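Local coordinates for flagellar hook-associated protein (Burkholderia pseudomallei, PDB 4UT1) that probably serves as a structural component of the flagellum, at the junction between the hook and the filament, at residues Leu451-Ser465 / Val548-Ile562. Numbering follows the deposited sequence.
Sequences LAAGVATNSGTGVIS and VSLSGTPADGDQFTI. With EDO (1,2-ethanediol), chain U.
The F560 ring projects from strand 559-562 to the pair 463-464/548-551, with L550 CD1 over one face and the amide nitrogen ND2 of N458 over the other, both offset to the rim, and the carbonyl oxygen of G462 at its edge. I464 closes the packing: with CG1 anti to the backbone N (chi1 -168°), it carries CD1 to 3.8 Å from F560 CB and against V548 CB. The N458 amide grips the Q559 backbone twice, OD1 accepting from Q559 N (2.9 Å) and ND2 donating to Q559 O (2.8 Å), while V455 N reaches that oxygen from the opposite face of its plane. Stacked on this amide, the D558 carboxylate binds the loop, OD1 taking S459 N (3.1 Å) and the syn lone pair of OD2 taking G460 N (2.8 Å). The two outward faces are looser and wetter: beside A453 a water links L451 O to T561 OG1, and another joins V463 O to S551 OG. One pairing belongs to each of two D3-domain sheets, connected by loops 455-462 and 552-558; strands 450-454 and 463-470 each form one edge of their sheet, with 559-564 leading inward to 480-485 and 546-551 to 527-533.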
# COMPACT_ATOMS: atom_id res chain seq x y z
N LEU A 451 13.19 -27.16 21.25
CA LEU A 451 14.23 -28.10 20.91
C LEU A 451 13.71 -29.53 21.07
O LEU A 451 13.24 -29.92 22.13
CB LEU A 451 15.46 -27.86 21.77
CG LEU A 451 16.66 -28.76 21.48
CD1 LEU A 451 17.00 -28.71 19.99
CD2 LEU A 451 17.83 -28.30 22.32
N ALA A 452 13.74 -30.29 19.97
CA ALA A 452 13.43 -31.71 20.00
C ALA A 452 14.74 -32.47 19.83
O ALA A 452 15.61 -32.06 19.06
CB ALA A 452 12.44 -32.09 18.92
N ALA A 453 14.88 -33.58 20.54
CA ALA A 453 16.17 -34.25 20.57
C ALA A 453 15.99 -35.75 20.80
O ALA A 453 15.07 -36.18 21.49
CB ALA A 453 17.04 -33.65 21.66
N GLY A 454 16.86 -36.55 20.19
CA GLY A 454 16.92 -37.95 20.52
C GLY A 454 17.63 -38.10 21.85
O GLY A 454 18.64 -37.44 22.10
N VAL A 455 17.13 -38.99 22.70
CA VAL A 455 17.72 -39.27 24.00
C VAL A 455 18.97 -40.14 23.80
O VAL A 455 18.95 -41.08 23.01
CB VAL A 455 16.70 -39.98 24.93
CG1 VAL A 455 17.34 -40.42 26.23
CG2 VAL A 455 15.51 -39.05 25.19
N ALA A 456 20.05 -39.82 24.50
CA ALA A 456 21.37 -40.35 24.15
C ALA A 456 21.50 -41.86 24.38
O ALA A 456 22.38 -42.49 23.80
CB ALA A 456 22.46 -39.61 24.92
N THR A 457 20.60 -42.42 25.18
CA THR A 457 20.59 -43.86 25.44
C THR A 457 19.87 -44.65 24.36
O THR A 457 19.86 -45.87 24.41
CB THR A 457 19.91 -44.18 26.78
OG1 THR A 457 18.66 -43.48 26.87
CG2 THR A 457 20.82 -43.77 27.94
N ASN A 458 19.25 -43.98 23.39
CA ASN A 458 18.62 -44.68 22.26
C ASN A 458 19.59 -45.61 21.55
O ASN A 458 20.77 -45.30 21.44
CB ASN A 458 18.04 -43.68 21.26
CG ASN A 458 16.83 -42.98 21.80
OD1 ASN A 458 16.37 -43.28 22.91
ND2 ASN A 458 16.29 -42.02 21.03
N SER A 459 19.10 -46.75 21.09
CA SER A 459 19.95 -47.71 20.40
C SER A 459 19.55 -47.84 18.94
O SER A 459 20.29 -48.38 18.13
CB SER A 459 19.90 -49.07 21.09
OG SER A 459 18.60 -49.63 20.99
N GLY A 460 18.36 -47.35 18.59
CA GLY A 460 17.86 -47.50 17.23
C GLY A 460 18.40 -46.46 16.26
O GLY A 460 19.38 -45.80 16.55
N THR A 461 17.75 -46.34 15.10
CA THR A 461 18.17 -45.41 14.07
C THR A 461 17.19 -44.25 13.93
O THR A 461 17.16 -43.59 12.89
CB THR A 461 18.29 -46.10 12.70
OG1 THR A 461 17.03 -46.69 12.35
CG2 THR A 461 19.38 -47.19 12.73
N GLY A 462 16.38 -44.03 14.95
CA GLY A 462 15.41 -42.94 14.92
C GLY A 462 16.13 -41.61 14.92
O GLY A 462 17.08 -41.42 15.69
N VAL A 463 15.68 -40.68 14.08
CA VAL A 463 16.28 -39.35 14.02
C VAL A 463 15.17 -38.31 13.98
O VAL A 463 14.31 -38.34 13.11
CB VAL A 463 17.18 -39.18 12.80
CG1 VAL A 463 18.45 -40.07 12.92
CG2 VAL A 463 16.43 -39.53 11.56
N ILE A 464 15.18 -37.40 14.95
CA ILE A 464 14.13 -36.40 15.02
C ILE A 464 14.70 -35.04 14.61
O ILE A 464 15.88 -34.76 14.85
CB ILE A 464 13.50 -36.33 16.43
CG1 ILE A 464 12.20 -35.50 16.43
CG2 ILE A 464 14.50 -35.82 17.47
CD1 ILE A 464 11.36 -35.73 17.69
N SER A 465 13.89 -34.21 13.96
CA SER A 465 14.33 -32.87 13.60
C SER A 465 14.45 -32.01 14.86
O SER A 465 14.05 -32.44 15.94
CB SER A 465 13.38 -32.23 12.58
OG SER A 465 12.09 -32.01 13.13
N VAL A 548 7.45 -31.41 14.59
CA VAL A 548 8.68 -32.22 14.54
C VAL A 548 8.56 -33.31 13.48
O VAL A 548 7.45 -33.76 13.17
CB VAL A 548 9.00 -32.87 15.91
CG1 VAL A 548 9.37 -31.83 16.93
CG2 VAL A 548 7.81 -33.72 16.42
N SER A 549 9.70 -33.74 12.95
CA SER A 549 9.73 -34.85 12.00
C SER A 549 10.61 -35.97 12.53
O SER A 549 11.69 -35.72 13.03
CB SER A 549 10.25 -34.41 10.63
OG SER A 549 9.36 -33.48 10.03
N LEU A 550 10.11 -37.20 12.42
CA LEU A 550 10.87 -38.39 12.81
C LEU A 550 11.07 -39.30 11.60
O LEU A 550 10.15 -39.53 10.83
CB LEU A 550 10.15 -39.15 13.92
CG LEU A 550 10.78 -40.42 14.49
CD1 LEU A 550 12.10 -40.11 15.21
CD2 LEU A 550 9.79 -41.11 15.41
N SER A 551 12.29 -39.80 11.43
CA SER A 551 12.55 -40.78 10.40
C SER A 551 13.40 -41.88 11.02
O SER A 551 13.80 -41.77 12.17
CB SER A 551 13.25 -40.15 9.19
OG SER A 551 14.55 -39.72 9.55
N GLY A 552 13.65 -42.94 10.26
CA GLY A 552 14.43 -44.05 10.78
C GLY A 552 13.64 -45.01 11.65
O GLY A 552 12.41 -44.90 11.78
N THR A 553 14.36 -45.95 12.25
CA THR A 553 13.74 -47.01 13.04
C THR A 553 14.18 -46.97 14.49
O THR A 553 15.25 -47.50 14.84
CB THR A 553 14.07 -48.39 12.45
OG1 THR A 553 13.67 -48.42 11.07
CG2 THR A 553 13.35 -49.50 13.21
N PRO A 554 13.37 -46.35 15.37
CA PRO A 554 13.71 -46.38 16.79
C PRO A 554 13.66 -47.82 17.31
O PRO A 554 12.87 -48.61 16.79
CB PRO A 554 12.63 -45.52 17.45
CG PRO A 554 11.88 -44.84 16.30
CD PRO A 554 12.04 -45.75 15.13
N ALA A 555 14.48 -48.15 18.30
CA ALA A 555 14.36 -49.42 19.00
C ALA A 555 13.21 -49.33 19.98
O ALA A 555 12.70 -48.24 20.24
CB ALA A 555 15.65 -49.77 19.72
N ASP A 556 12.79 -50.47 20.53
CA ASP A 556 11.73 -50.47 21.54
C ASP A 556 12.22 -49.67 22.75
O ASP A 556 13.35 -49.86 23.20
CB ASP A 556 11.35 -51.91 21.94
CG ASP A 556 10.17 -51.94 22.91
OD1 ASP A 556 9.10 -51.40 22.56
OD2 ASP A 556 10.32 -52.49 24.01
N GLY A 557 11.38 -48.75 23.22
CA GLY A 557 11.72 -47.92 24.36
C GLY A 557 12.51 -46.65 24.05
O GLY A 557 12.74 -45.85 24.95
N ASP A 558 12.94 -46.48 22.80
CA ASP A 558 13.73 -45.29 22.42
C ASP A 558 12.86 -44.06 22.64
O ASP A 558 11.64 -44.15 22.60
CB ASP A 558 14.25 -45.37 20.98
CG ASP A 558 15.57 -46.13 20.86
OD1 ASP A 558 16.13 -46.54 21.90
OD2 ASP A 558 16.06 -46.29 19.72
N GLN A 559 13.50 -42.92 22.90
CA GLN A 559 12.78 -41.74 23.36
C GLN A 559 13.26 -40.51 22.64
O GLN A 559 14.44 -40.40 22.28
CB GLN A 559 12.97 -41.53 24.86
CG GLN A 559 12.58 -42.74 25.73
CD GLN A 559 13.06 -42.58 27.15
OE1 GLN A 559 12.34 -42.08 28.01
NE2 GLN A 559 14.31 -42.98 27.41
N PHE A 560 12.35 -39.57 22.46
CA PHE A 560 12.62 -38.30 21.80
C PHE A 560 11.96 -37.20 22.62
O PHE A 560 10.78 -37.32 22.99
CB PHE A 560 12.12 -38.34 20.35
CG PHE A 560 12.62 -39.55 19.62
CD1 PHE A 560 11.93 -40.75 19.70
CD2 PHE A 560 13.83 -39.51 18.93
CE1 PHE A 560 12.41 -41.89 19.07
CE2 PHE A 560 14.32 -40.65 18.30
CZ PHE A 560 13.60 -41.85 18.37
N THR A 561 12.72 -36.17 22.95
CA THR A 561 12.22 -35.12 23.84
C THR A 561 11.85 -33.87 23.07
O THR A 561 12.36 -33.62 21.97
CB THR A 561 13.24 -34.75 24.92
OG1 THR A 561 14.44 -34.28 24.30
CG2 THR A 561 13.56 -35.95 25.78
N ILE A 562 10.93 -33.10 23.65
CA ILE A 562 10.49 -31.82 23.13
C ILE A 562 10.38 -30.86 24.29
O ILE A 562 9.72 -31.14 25.29
CB ILE A 562 9.12 -31.91 22.40
CG1 ILE A 562 9.24 -32.77 21.14
CG2 ILE A 562 8.63 -30.52 22.02
CD1 ILE A 562 7.89 -33.15 20.55
C1 EDO U . 15.45 -46.87 25.60
O1 EDO U . 16.26 -46.32 26.64
C2 EDO U . 16.25 -47.80 24.72
O2 EDO U . 15.40 -48.39 23.73
O HOH W 1 14.40 -31.44 24.09
O HOH W 2 16.44 -44.19 25.59
O HOH W 3 16.22 -44.31 17.71
O HOH W 4 13.58 -36.92 10.38